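Local structure of ABC-type phosphate transport system, periplasmic component (Lactobacillus brevis, 4ECF) at residues Thr84-Lys89 / Ser161-Thr166; Gly92-Ser97 / Thr181-Ser186; Lys103-Gln108 / His145-Ala150; Val123-Ala128 / Ala169-Ala174. The protein probably binds phosphate outside the cell membrane and delivers it for import, as the solute-binding component of the PstSACB ABC transporter. All coordinates share one frame; numbering follows the deposited sequence.

Contact 1 (Thr84-Lys89 / Ser161-Thr166); sequences TPIVNK and SIVATT. With EDO (1,2-ethanediol), chain K.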
loop_
_atom_site.group_PDB
_atom_site.type_symbol
_atom_site.label_atom_id
_atom_site.label_comp_id
_atom_site.label_asym_id
_atom_site.label_seq_id
_atom_site.Cartn_x
_atom_site.Cartn_y
_atom_site.Cartn_z
ATOM N N THR A 84 7.177 1.777 -2.991
ATOM C CA THR A 84 8.383 2.023 -3.783
ATOM C C THR A 84 8.092 2.002 -5.290
ATOM O O THR A 84 7.278 1.213 -5.761
ATOM C CB THR A 84 9.496 1.031 -3.483
ATOM O OG1 THR A 84 10.679 1.386 -4.225
ATOM C CG2 THR A 84 9.131 -0.392 -3.825
ATOM N N PRO A 85 8.726 2.910 -6.029
ATOM C CA PRO A 85 8.743 2.704 -7.490
ATOM C C PRO A 85 9.448 1.400 -7.812
ATOM O O PRO A 85 10.359 0.953 -7.086
ATOM C CB PRO A 85 9.562 3.875 -8.024
ATOM C CG PRO A 85 9.888 4.754 -6.884
ATOM C CD PRO A 85 9.626 4.004 -5.620
ATOM N N ILE A 86 8.963 0.740 -8.871
ATOM C CA ILE A 86 9.584 -0.440 -9.404
ATOM C C ILE A 86 9.727 -0.303 -10.897
ATOM O O ILE A 86 8.911 0.319 -11.550
ATOM C CB ILE A 86 8.781 -1.743 -9.092
ATOM C CG1 ILE A 86 7.302 -1.643 -9.506
ATOM C CG2 ILE A 86 8.870 -2.098 -7.582
ATOM C CD1 ILE A 86 6.620 -3.002 -9.650
ATOM N N VAL A 87 10.809 -0.856 -11.428
ATOM C CA VAL A 87 11.065 -0.815 -12.849
ATOM C C VAL A 87 11.404 -2.185 -13.396
ATOM O O VAL A 87 11.816 -3.079 -12.681
ATOM C CB VAL A 87 12.196 0.166 -13.208
ATOM C CG1 VAL A 87 11.852 1.594 -12.785
ATOM C CG2 VAL A 87 13.525 -0.284 -12.615
ATOM N N ASN A 88 11.218 -2.325 -14.705
ATOM C CA ASN A 88 11.672 -3.502 -15.409
ATOM C C ASN A 88 13.190 -3.574 -15.245
ATOM O O ASN A 88 13.869 -2.552 -15.244
ATOM C CB ASN A 88 11.262 -3.391 -16.874
ATOM C CG ASN A 88 11.740 -4.570 -17.705
ATOM O OD1 ASN A 88 12.847 -4.550 -18.237
ATOM N ND2 ASN A 88 10.908 -5.586 -17.833
ATOM N N LYS A 89 13.717 -4.766 -15.035
ATOM C CA LYS A 89 15.135 -4.910 -14.669
ATOM C C LYS A 89 16.143 -4.469 -15.737
ATOM O O LYS A 89 17.328 -4.301 -15.441
ATOM C CB LYS A 89 15.396 -6.365 -14.245
ATOM C CG LYS A 89 14.738 -6.730 -12.935
ATOM C CD LYS A 89 15.144 -8.107 -12.411
ATOM C CE LYS A 89 14.850 -9.218 -13.413
ATOM N NZ LYS A 89 15.264 -10.558 -12.890
ATOM N N SER A 161 3.537 -7.921 -12.095
ATOM C CA SER A 161 3.755 -8.838 -13.221
ATOM C C SER A 161 3.933 -8.139 -14.558
ATOM O O SER A 161 4.765 -8.564 -15.383
ATOM C CB SER A 161 2.641 -9.892 -13.330
ATOM O OG SER A 161 1.375 -9.288 -13.298
ATOM N N ILE A 162 3.191 -7.052 -14.782
ATOM C CA ILE A 162 3.293 -6.303 -16.022
ATOM C C ILE A 162 4.639 -5.566 -16.069
ATOM O O ILE A 162 5.301 -5.514 -17.118
ATOM C CB ILE A 162 2.117 -5.311 -16.184
ATOM C CG1 ILE A 162 0.808 -6.075 -16.429
ATOM C CG2 ILE A 162 2.397 -4.321 -17.314
ATOM C CD1 ILE A 162 0.720 -6.733 -17.785
ATOM N N VAL A 163 5.067 -5.006 -14.941
ATOM C CA VAL A 163 6.383 -4.338 -14.914
ATOM C C VAL A 163 7.489 -5.335 -15.229
ATOM O O VAL A 163 8.393 -5.039 -16.004
ATOM C CB VAL A 163 6.635 -3.577 -13.569
ATOM C CG1 VAL A 163 8.118 -3.185 -13.387
ATOM C CG2 VAL A 163 5.736 -2.346 -13.518
ATOM N N ALA A 164 7.388 -6.539 -14.653
ATOM C CA ALA A 164 8.402 -7.569 -14.846
ATOM C C ALA A 164 8.627 -7.927 -16.300
ATOM O O ALA A 164 9.772 -8.109 -16.721
ATOM C CB ALA A 164 8.057 -8.821 -14.030
ATOM N N THR A 165 7.544 -8.008 -17.074
ATOM C CA THR A 165 7.608 -8.481 -18.449
ATOM C C THR A 165 7.570 -7.414 -19.511
ATOM O O THR A 165 7.671 -7.741 -20.693
ATOM C CB THR A 165 6.430 -9.451 -18.687
ATOM O OG1 THR A 165 5.177 -8.754 -18.558
ATOM C CG2 THR A 165 6.493 -10.591 -17.684
ATOM N N THR A 166 7.447 -6.140 -19.122
ATOM C CA THR A 166 7.277 -5.068 -20.099
ATOM C C THR A 166 8.518 -4.189 -20.209
ATOM O O THR A 166 8.835 -3.427 -19.262
ATOM C CB THR A 166 6.084 -4.173 -19.765
ATOM O OG1 THR A 166 4.895 -4.965 -19.678
ATOM C CG2 THR A 166 5.904 -3.069 -20.823
HETATM C C1 EDO K . 11.973 -7.429 -21.206
HETATM O O1 EDO K . 12.785 -6.361 -20.697
HETATM C C2 EDO K . 12.098 -8.663 -20.324
HETATM O O2 EDO K . 11.824 -8.307 -18.967
HETATM O O HOH W 1 12.024 -7.115 -15.068
#

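Contact 2 (Gly92-Ser97 / Thr181-Ser186); sequences GVKNLS and TVQALS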
loop_
_atom_site.group_PDB
_atom_site.type_symbol
_atom_site.label_atom_id
_atom_site.label_comp_id
_atom_site.label_asym_id
_atom_site.label_seq_id
_atom_site.Cartn_x
_atom_site.Cartn_y
_atom_site.Cartn_z
ATOM N N GLY A 92 18.085 0.083 -16.946
ATOM C CA GLY A 92 19.439 0.632 -16.802
ATOM C C GLY A 92 19.641 1.667 -15.700
ATOM O O GLY A 92 20.640 2.383 -15.736
ATOM N N VAL A 93 18.685 1.784 -14.771
ATOM C CA VAL A 93 18.830 2.658 -13.611
ATOM C C VAL A 93 18.287 1.997 -12.362
ATOM O O VAL A 93 17.369 1.145 -12.402
ATOM C CB VAL A 93 18.156 4.039 -13.770
ATOM C CG1 VAL A 93 18.579 4.708 -15.086
ATOM C CG2 VAL A 93 16.662 3.888 -13.708
ATOM N N LYS A 94 18.860 2.421 -11.245
ATOM C CA LYS A 94 18.508 1.950 -9.920
ATOM C C LYS A 94 18.112 3.072 -8.961
ATOM O O LYS A 94 17.725 2.804 -7.819
ATOM C CB LYS A 94 19.684 1.147 -9.331
ATOM C CG LYS A 94 19.917 -0.162 -10.078
ATOM C CD LYS A 94 20.782 -1.141 -9.317
ATOM C CE LYS A 94 21.118 -2.327 -10.217
ATOM N NZ LYS A 94 21.031 -3.619 -9.480
ATOM N N ASN A 95 18.178 4.314 -9.439
ATOM C CA ASN A 95 17.921 5.492 -8.635
ATOM C C ASN A 95 17.357 6.576 -9.531
ATOM O O ASN A 95 17.711 6.637 -10.708
ATOM C CB ASN A 95 19.193 6.045 -7.991
ATOM C CG ASN A 95 18.937 7.296 -7.157
ATOM O OD1 ASN A 95 18.359 7.224 -6.057
ATOM N ND2 ASN A 95 19.304 8.483 -7.735
ATOM N N LEU A 96 16.457 7.377 -8.962
ATOM C CA LEU A 96 16.004 8.654 -9.572
ATOM C C LEU A 96 15.955 9.736 -8.515
ATOM O O LEU A 96 15.727 9.439 -7.336
ATOM C CB LEU A 96 14.597 8.507 -10.179
ATOM C CG LEU A 96 14.455 7.579 -11.378
ATOM C CD1 LEU A 96 12.956 7.371 -11.667
ATOM C CD2 LEU A 96 15.167 8.022 -12.638
ATOM N N SER A 97 16.187 10.994 -8.907
ATOM C CA SER A 97 15.868 12.095 -7.995
ATOM C C SER A 97 14.344 12.299 -7.993
ATOM O O SER A 97 13.653 11.815 -8.908
ATOM C CB SER A 97 16.490 13.409 -8.426
ATOM O OG SER A 97 15.966 13.838 -9.678
ATOM N N THR A 181 11.753 -10.441 -9.726
ATOM C CA THR A 181 11.288 -10.180 -11.092
ATOM C C THR A 181 11.304 -8.684 -11.466
ATOM O O THR A 181 11.206 -8.351 -12.639
ATOM C CB THR A 181 9.867 -10.731 -11.329
ATOM O OG1 THR A 181 8.947 -10.022 -10.506
ATOM C CG2 THR A 181 9.788 -12.248 -10.996
ATOM N N VAL A 182 11.410 -7.818 -10.460
ATOM C CA VAL A 182 11.439 -6.360 -10.669
ATOM C C VAL A 182 12.549 -5.690 -9.845
ATOM O O VAL A 182 13.144 -6.325 -8.965
ATOM C CB VAL A 182 10.069 -5.720 -10.338
ATOM C CG1 VAL A 182 8.975 -6.284 -11.251
ATOM C CG2 VAL A 182 9.707 -5.931 -8.870
ATOM N N GLN A 183 12.812 -4.415 -10.142
ATOM C CA GLN A 183 13.843 -3.639 -9.474
ATOM C C GLN A 183 13.208 -2.458 -8.759
ATOM O O GLN A 183 12.612 -1.608 -9.413
ATOM C CB GLN A 183 14.899 -3.177 -10.494
ATOM C CG GLN A 183 15.858 -2.081 -10.012
ATOM C CD GLN A 183 16.947 -2.637 -9.122
ATOM O OE1 GLN A 183 17.795 -3.381 -9.596
ATOM N NE2 GLN A 183 16.943 -2.265 -7.825
ATOM N N ALA A 184 13.310 -2.405 -7.429
ATOM C CA ALA A 184 12.914 -1.220 -6.648
ATOM C C ALA A 184 13.926 -0.125 -6.864
ATOM O O ALA A 184 15.132 -0.361 -6.842
ATOM C CB ALA A 184 12.826 -1.512 -5.136
ATOM N N LEU A 185 13.443 1.088 -7.049
ATOM C CA LEU A 185 14.320 2.234 -7.120
ATOM C C LEU A 185 14.553 2.913 -5.789
ATOM O O LEU A 185 13.605 3.128 -5.003
ATOM C CB LEU A 185 13.731 3.294 -8.075
ATOM C CG LEU A 185 13.545 2.909 -9.529
ATOM C CD1 LEU A 185 12.952 4.052 -10.342
ATOM C CD2 LEU A 185 14.816 2.389 -10.200
ATOM N N SER A 186 15.797 3.351 -5.590
ATOM C CA SER A 186 16.112 4.357 -4.606
ATOM C C SER A 186 15.627 5.694 -5.197
ATOM O O SER A 186 15.538 5.822 -6.437
ATOM C CB SER A 186 17.623 4.395 -4.334
ATOM O OG SER A 186 18.038 3.228 -3.610
#

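Contact 3 (Lys103-Gln108 / His145-Ala150); sequences KIFTGQ and HRSKTA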
loop_
_atom_site.group_PDB
_atom_site.type_symbol
_atom_site.label_atom_id
_atom_site.label_comp_id
_atom_site.label_asym_id
_atom_site.label_seq_id
_atom_site.Cartn_x
_atom_site.Cartn_y
_atom_site.Cartn_z
ATOM N N LYS A 103 9.120 14.140 -13.474
ATOM C CA LYS A 103 9.197 14.369 -14.918
ATOM C C LYS A 103 8.842 13.103 -15.662
ATOM O O LYS A 103 8.282 13.183 -16.750
ATOM C CB LYS A 103 10.560 14.910 -15.346
ATOM C CG LYS A 103 10.769 16.377 -14.958
ATOM C CD LYS A 103 12.135 16.841 -15.443
ATOM C CE LYS A 103 12.300 18.334 -15.355
ATOM N NZ LYS A 103 13.605 18.676 -15.987
ATOM N N ILE A 104 9.216 11.939 -15.144
ATOM C CA ILE A 104 8.815 10.684 -15.810
ATOM C C ILE A 104 7.313 10.458 -15.746
ATOM O O ILE A 104 6.678 10.160 -16.762
ATOM C CB ILE A 104 9.632 9.474 -15.270
ATOM C CG1 ILE A 104 11.082 9.611 -15.779
ATOM C CG2 ILE A 104 8.982 8.119 -15.642
ATOM C CD1 ILE A 104 12.084 8.626 -15.210
ATOM N N PHE A 105 6.736 10.577 -14.563
ATOM C CA PHE A 105 5.294 10.303 -14.400
ATOM C C PHE A 105 4.387 11.356 -15.048
ATOM O O PHE A 105 3.245 11.043 -15.395
ATOM C CB PHE A 105 4.952 10.035 -12.929
ATOM C CG PHE A 105 5.112 8.580 -12.547
ATOM C CD1 PHE A 105 4.068 7.692 -12.739
ATOM C CD2 PHE A 105 6.330 8.074 -12.123
ATOM C CE1 PHE A 105 4.217 6.332 -12.425
ATOM C CE2 PHE A 105 6.491 6.736 -11.813
ATOM C CZ PHE A 105 5.430 5.857 -11.987
ATOM N N THR A 106 4.894 12.575 -15.225
ATOM C CA THR A 106 4.156 13.589 -15.969
ATOM C C THR A 106 4.352 13.531 -17.466
ATOM O O THR A 106 3.714 14.324 -18.207
ATOM C CB THR A 106 4.456 14.997 -15.458
ATOM O OG1 THR A 106 5.824 15.263 -15.680
ATOM C CG2 THR A 106 4.066 15.115 -13.972
ATOM N N GLY A 107 5.282 12.701 -17.954
ATOM C CA GLY A 107 5.538 12.593 -19.392
ATOM C C GLY A 107 6.537 13.574 -19.975
ATOM O O GLY A 107 6.691 13.660 -21.194
ATOM N N GLN A 108 7.197 14.362 -19.141
ATOM C CA GLN A 108 8.214 15.283 -19.616
ATOM C C GLN A 108 9.497 14.587 -20.075
ATOM O O GLN A 108 10.188 15.080 -20.947
ATOM C CB GLN A 108 8.567 16.282 -18.515
ATOM C CG GLN A 108 7.410 17.197 -18.151
ATOM C CD GLN A 108 7.763 18.028 -16.969
ATOM O OE1 GLN A 108 8.562 18.958 -17.091
ATOM N NE2 GLN A 108 7.253 17.664 -15.808
ATOM N N HIS A 145 1.821 16.033 -8.019
ATOM C CA HIS A 145 1.634 15.973 -9.464
ATOM C C HIS A 145 0.746 14.798 -9.848
ATOM O O HIS A 145 0.814 13.718 -9.264
ATOM C CB HIS A 145 2.962 15.889 -10.174
ATOM C CG HIS A 145 3.738 17.166 -10.150
ATOM N ND1 HIS A 145 3.698 18.056 -11.177
ATOM C CD2 HIS A 145 4.530 17.746 -9.158
ATOM C CE1 HIS A 145 4.481 19.121 -10.869
ATOM N NE2 HIS A 145 4.970 18.950 -9.639
ATOM N N ARG A 146 -0.124 15.033 -10.818
ATOM C CA ARG A 146 -0.962 13.991 -11.447
ATOM C C ARG A 146 -0.177 13.272 -12.514
ATOM O O ARG A 146 0.601 13.896 -13.248
ATOM C CB ARG A 146 -2.176 14.616 -12.145
ATOM C CG ARG A 146 -3.161 15.302 -11.203
ATOM C CD ARG A 146 -3.860 14.314 -10.283
ATOM N NE ARG A 146 -3.028 13.971 -9.128
ATOM C CZ ARG A 146 -3.075 14.572 -7.937
ATOM N NH1 ARG A 146 -3.927 15.563 -7.671
ATOM N NH2 ARG A 146 -2.249 14.165 -6.996
ATOM N N SER A 147 -0.368 11.953 -12.611
ATOM C CA SER A 147 0.300 11.158 -13.617
ATOM C C SER A 147 -0.274 11.460 -15.003
ATOM O O SER A 147 -1.471 11.748 -15.130
ATOM C CB SER A 147 0.130 9.673 -13.264
ATOM O OG SER A 147 0.621 9.431 -11.958
ATOM N N LYS A 148 0.588 11.405 -16.000
ATOM C CA LYS A 148 0.219 11.284 -17.385
ATOM C C LYS A 148 -0.711 10.042 -17.536
ATOM O O LYS A 148 -0.487 9.038 -16.901
ATOM C CB LYS A 148 1.528 11.065 -18.166
ATOM C CG LYS A 148 1.397 10.904 -19.687
ATOM C CD LYS A 148 2.750 10.543 -20.305
ATOM C CE LYS A 148 2.681 9.975 -21.721
ATOM N NZ LYS A 148 4.060 9.804 -22.306
ATOM N N THR A 149 -1.747 10.129 -18.373
ATOM C CA THR A 149 -2.585 8.973 -18.752
ATOM C C THR A 149 -1.726 7.798 -19.265
ATOM O O THR A 149 -0.908 7.978 -20.182
ATOM C CB THR A 149 -3.593 9.409 -19.850
ATOM O OG1 THR A 149 -4.438 10.425 -19.301
ATOM C CG2 THR A 149 -4.457 8.226 -20.354
ATOM N N ALA A 150 -1.951 6.609 -18.688
ATOM C CA ALA A 150 -1.082 5.417 -18.835
ATOM C C ALA A 150 -1.975 4.170 -18.870
ATOM O O ALA A 150 -3.134 4.205 -18.423
ATOM C CB ALA A 150 -0.121 5.261 -17.622
HETATM O O HOH W 2 4.870 12.384 -22.837
#

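Contact 4 (Val123-Ala128 / Ala169-Ala174); sequences VLINRA and AISYVA. With PO4 (phosphate ion), chain B.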
loop_
_atom_site.group_PDB
_atom_site.type_symbol
_atom_site.label_atom_id
_atom_site.label_comp_id
_atom_site.label_asym_id
_atom_site.label_seq_id
_atom_site.Cartn_x
_atom_site.Cartn_y
_atom_site.Cartn_z
ATOM N N VAL A 123 7.548 3.195 -20.345
ATOM C CA VAL A 123 6.154 2.808 -20.329
ATOM C C VAL A 123 5.636 2.978 -18.923
ATOM O O VAL A 123 6.000 2.191 -18.020
ATOM C CB VAL A 123 5.975 1.318 -20.750
ATOM C CG1 VAL A 123 4.505 0.904 -20.676
ATOM C CG2 VAL A 123 6.552 1.073 -22.143
ATOM N N LEU A 124 4.785 3.982 -18.724
ATOM C CA LEU A 124 4.178 4.204 -17.417
ATOM C C LEU A 124 3.089 3.174 -17.204
ATOM O O LEU A 124 2.254 2.920 -18.093
ATOM C CB LEU A 124 3.580 5.629 -17.314
ATOM C CG LEU A 124 4.557 6.785 -17.495
ATOM C CD1 LEU A 124 3.780 8.099 -17.483
ATOM C CD2 LEU A 124 5.678 6.765 -16.465
ATOM N N ILE A 125 3.100 2.579 -16.013
ATOM C CA ILE A 125 2.025 1.695 -15.574
ATOM C C ILE A 125 1.431 2.287 -14.300
ATOM O O ILE A 125 2.145 2.545 -13.342
ATOM C CB ILE A 125 2.553 0.261 -15.319
ATOM C CG1 ILE A 125 3.305 -0.278 -16.547
ATOM C CG2 ILE A 125 1.414 -0.662 -14.895
ATOM C CD1 ILE A 125 2.435 -0.583 -17.728
ATOM N N ASN A 126 0.129 2.539 -14.298
ATOM C CA ASN A 126 -0.529 3.135 -13.138
ATOM C C ASN A 126 -1.528 2.170 -12.542
ATOM O O ASN A 126 -1.974 1.209 -13.194
ATOM C CB ASN A 126 -1.266 4.426 -13.542
ATOM C CG ASN A 126 -0.351 5.623 -13.541
ATOM O OD1 ASN A 126 -0.231 6.305 -14.552
ATOM N ND2 ASN A 126 0.256 5.906 -12.417
ATOM N N ARG A 127 -1.892 2.414 -11.280
ATOM C CA ARG A 127 -3.088 1.823 -10.769
ATOM C C ARG A 127 -4.269 2.717 -11.098
ATOM O O ARG A 127 -4.113 3.919 -11.384
ATOM C CB ARG A 127 -2.970 1.642 -9.244
ATOM C CG ARG A 127 -1.914 0.639 -8.808
ATOM C CD ARG A 127 -2.355 -0.830 -8.922
ATOM N NE ARG A 127 -3.638 -0.990 -8.248
ATOM C CZ ARG A 127 -3.770 -1.080 -6.933
ATOM N NH1 ARG A 127 -2.699 -1.086 -6.151
ATOM N NH2 ARG A 127 -4.965 -1.134 -6.404
ATOM N N ALA A 128 -5.463 2.144 -10.990
ATOM C CA ALA A 128 -6.694 2.897 -11.135
ATOM C C ALA A 128 -6.951 3.847 -9.979
ATOM O O ALA A 128 -6.514 3.625 -8.846
ATOM C CB ALA A 128 -7.868 1.949 -11.306
ATOM N N ALA A 169 9.195 -0.419 -18.515
ATOM C CA ALA A 169 8.089 -0.139 -17.559
ATOM C C ALA A 169 8.558 0.429 -16.217
ATOM O O ALA A 169 9.560 -0.006 -15.672
ATOM C CB ALA A 169 7.259 -1.401 -17.313
ATOM N N ILE A 170 7.774 1.374 -15.720
ATOM C CA ILE A 170 7.830 1.812 -14.345
ATOM C C ILE A 170 6.435 1.877 -13.720
ATOM O O ILE A 170 5.492 2.286 -14.333
ATOM C CB ILE A 170 8.574 3.165 -14.241
ATOM C CG1 ILE A 170 8.681 3.615 -12.797
ATOM C CG2 ILE A 170 7.904 4.241 -15.133
ATOM C CD1 ILE A 170 9.599 4.821 -12.559
ATOM N N SER A 171 6.357 1.501 -12.446
ATOM C CA SER A 171 5.130 1.624 -11.649
ATOM C C SER A 171 5.521 1.793 -10.185
ATOM O O SER A 171 6.647 2.193 -9.861
ATOM C CB SER A 171 4.191 0.441 -11.835
ATOM O OG SER A 171 2.884 0.760 -11.369
ATOM N N TYR A 172 4.553 1.550 -9.337
ATOM C CA TYR A 172 4.746 1.684 -7.888
ATOM C C TYR A 172 4.003 0.562 -7.198
ATOM O O TYR A 172 2.909 0.193 -7.625
ATOM C CB TYR A 172 4.269 3.069 -7.442
ATOM C CG TYR A 172 3.023 3.519 -8.105
ATOM C CD1 TYR A 172 1.790 3.127 -7.645
ATOM C CD2 TYR A 172 3.057 4.262 -9.301
ATOM C CE1 TYR A 172 0.619 3.516 -8.272
ATOM C CE2 TYR A 172 1.904 4.664 -9.935
ATOM C CZ TYR A 172 0.662 4.281 -9.420
ATOM O OH TYR A 172 -0.500 4.677 -10.060
ATOM N N VAL A 173 4.554 0.070 -6.073
ATOM C CA VAL A 173 3.975 -1.029 -5.353
ATOM C C VAL A 173 4.437 -1.025 -3.910
ATOM O O VAL A 173 5.513 -0.507 -3.572
ATOM C CB VAL A 173 4.303 -2.397 -6.017
ATOM C CG1 VAL A 173 5.737 -2.864 -5.706
ATOM C CG2 VAL A 173 3.203 -3.400 -5.745
ATOM N N ALA A 174 3.571 -1.551 -3.070
ATOM C CA ALA A 174 3.907 -1.748 -1.639
ATOM C C ALA A 174 5.173 -2.618 -1.488
ATOM O O ALA A 174 5.385 -3.548 -2.238
ATOM C CB ALA A 174 2.710 -2.388 -0.919
HETATM P P PO4 B . -4.379 -0.416 -2.951
HETATM O O1 PO4 B . -3.389 0.339 -3.831
HETATM O O2 PO4 B . -5.484 0.435 -2.441
HETATM O O3 PO4 B . -4.895 -1.662 -3.616
HETATM O O4 PO4 B . -3.586 -0.976 -1.671
HETATM O O HOH W 3 0.270 -0.912 -6.650
#

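Contact 1 (Thr84-Lys89 / Ser161-Thr166)
Asn88 reaches over the C-terminal end of helix 156-165 with its amide nitrogen, and ND2 gives a hydrogen bond to Val163 O at 3.2 Å. The N-H...O angle is 162°, and each group lies in the other's plane: the oxygen in the amide plane of Asn88, the nitrogen in the carbonyl plane of Val163. Asn88 OD1 accepts from the backbone N of Lys90. These two protein bonds already fix the turn of the amide; a bound 1,2-ethanediol, probably from the crystallisation liquor, adds to them in the crystal, its O2 accepting from ND2 at 3.1 Å and its O1 donating to OD1. CG stands anti to the backbone N (chi1 178°), which swings the amide out over the last turn. Replacing Asn88 by an alanine would probably leave Val163 O without this side-chain donor and the helix end less firmly tied to the strand. Ala164 O is joined to the neighbouring backbone by a water, which donates to it and accepts from Lys89 N at 2.9 Å. Beneath the polar layer, Val163 turns its methyls to the strand. CG1 sits against the backbone, 3.4 Å from Val87 C, and Ile86 CD1 comes within 4.0 Å of Val163 CB. Just past the helix, Thr166 OG1 bonds back to Ile162 O at 2.6 Å, tying the departing chain to the last turn. The helix end packs against a face of the sheet, over strand 73-87, which pairs antiparallel with both 169-174 and 183-187, and Val163 also touches Ser171.

Contact 2 (Gly92-Ser97 / Thr181-Ser186)
Val93 meets Leu185 first: its carbonyl O lies 3.6 Å from Leu185 CD2, and its CG2 touches the same methyl more loosely. Lys94 comes next and does two things. Its side chain crosses that of Gln183 at about a right angle, with NZ in a weak hydrogen bond to Gln183 OE1 (3.2 Å). Gln183 can offer that oxygen because its chain bends at chi2 (78°), folding the amide back so that NE2 donates to Ala184 O at 2.8 Å. The Lys94 carbonyl meanwhile accepts from Ser186 N at 3.0 Å. This is one half of a single parallel bridge, Asn95 opposite Ser186, by which strand 95-96 lies beside strand 183-187; within the periplasmic binding protein fold it adds a short strand to the mixed sheet. Asn95 sends its side chain to the same face as that of Ser186, where OD1 stands close to Ser186 CB at 3.4 Å; OD1 takes its hydrogen bond from His189 N. The other half is Leu96 N, which donates to Ser186 O at 3.1 Å. Leu96 CD1 touches Leu185 CD1 at 3.6 Å, and the leucine reaches on to Leu101 and Ile104 of helix 98-105, which Ser97 starts as N-cap.

Contact 3 (Lys103-Gln108 / His145-Ala150)
Lys148 runs its side chain alongside the turn that ends helix 98-105. CG is anti to the backbone N (chi1 180°) and the rest of the chain is extended, which lays CD 3.6 Å from Gly107 CA and carries NZ on to a water at 2.8 Å. That water donates in turn to Gly107 O, also at 2.8 Å, bridging the ammonium group to the turn. Gly107 has positive phi (87°) and closes a Schellman motif; a side chain there would run into Lys148 CD. Thr106 turns its methyl rather than its hydroxyl to the loop: CG2 touches His145 CB at 4.0 Å, the two side chains crossing obliquely, and lies near Arg146 O. Its OG1 is held on the helix side by Gln108 NE2 at 2.8 Å and by Ile102 O. Between these side chains the backbones join directly, Lys148 N giving a nearly straight bond to Phe105 O at 2.7 Å, in the carbonyl plane, with Ser147 CA close to the same oxygen. Ser147 OG lies 3.9 Å from CD1 of the Phe105 ring and is hydrogen-bonded to Glu138, which also forms a salt bridge with Arg146; Phe137 meets the Phe105 ring edge-to-face. The contact therefore satisfies Phe105 O, a carbonyl of the last helical turn, with an amide from the loop, and the nearby lysine charge would probably be favourable at this carbonyl-rich helix end.

Contact 4 (Val123-Ala128 / Ala169-Ala174)
Tyr172 has its CG between the backbone N and carbonyl carbon (chi1 40°), which throws the ring across to strand 123-127 and sets OH between two donors. Asn126 ND2 reaches OH at 2.8 Å, coming in at the ring's edge with amide and ring planes 49° apart, while Arg127 N donates to it at 2.9 Å. Ser171 OG, anti to its own backbone N, donates to Ile125 O at 2.8 Å from above the carbonyl plane. The regular parallel pairing lies earlier: Ile170 N to Val123 O (3.0 Å) and Ile125 N to Ile170 O (2.9 Å), with Leu124 CD2 and Ile170 CG2 side by side on one face. Arg127 passes its CG by Tyr172 CE1, then bends at chi2 and chi3 and points NH2 at phosphate O3 (2.8 Å); NH1 makes a weak bond to O1 and shares a water with Tyr172 O. Thr12, Ala13, Thr41, Ser131, Gly132 and Thr133 complete the phosphate site. A phenylalanine in place of Tyr172 would probably leave Asn126 ND2 and Arg127 N without their shared acceptor and the start of Arg127 less firmly set. The geometry is consistent with a second-shell role for the tyrosine hydroxyl, which holds the backbone N of the arginine that meets the anion.

From the N-terminal side, strand 73-87 supplies the first half of contact 1, whose loop closes only at helix 156-165. Contact 2 opens next, at 92-97, and closes last, at 181-186, so it crosses contact 1 and encloses contacts 3 and 4 along the chain. Contact 3 joins the end of helix 98-105 to the loop before strand 151-153 and lies wholly within contact 1's span. Contact 4, from 123-128 to 169-174, crosses contacts 1 and 3. In space, strand 73-87 lies between 169-174 and 183-187, uniting contacts 1, 2 and 4 in one sheet; Leu96 on Ile104 and Ala150 on Asn126 bring contact 3 against contacts 2 and 4.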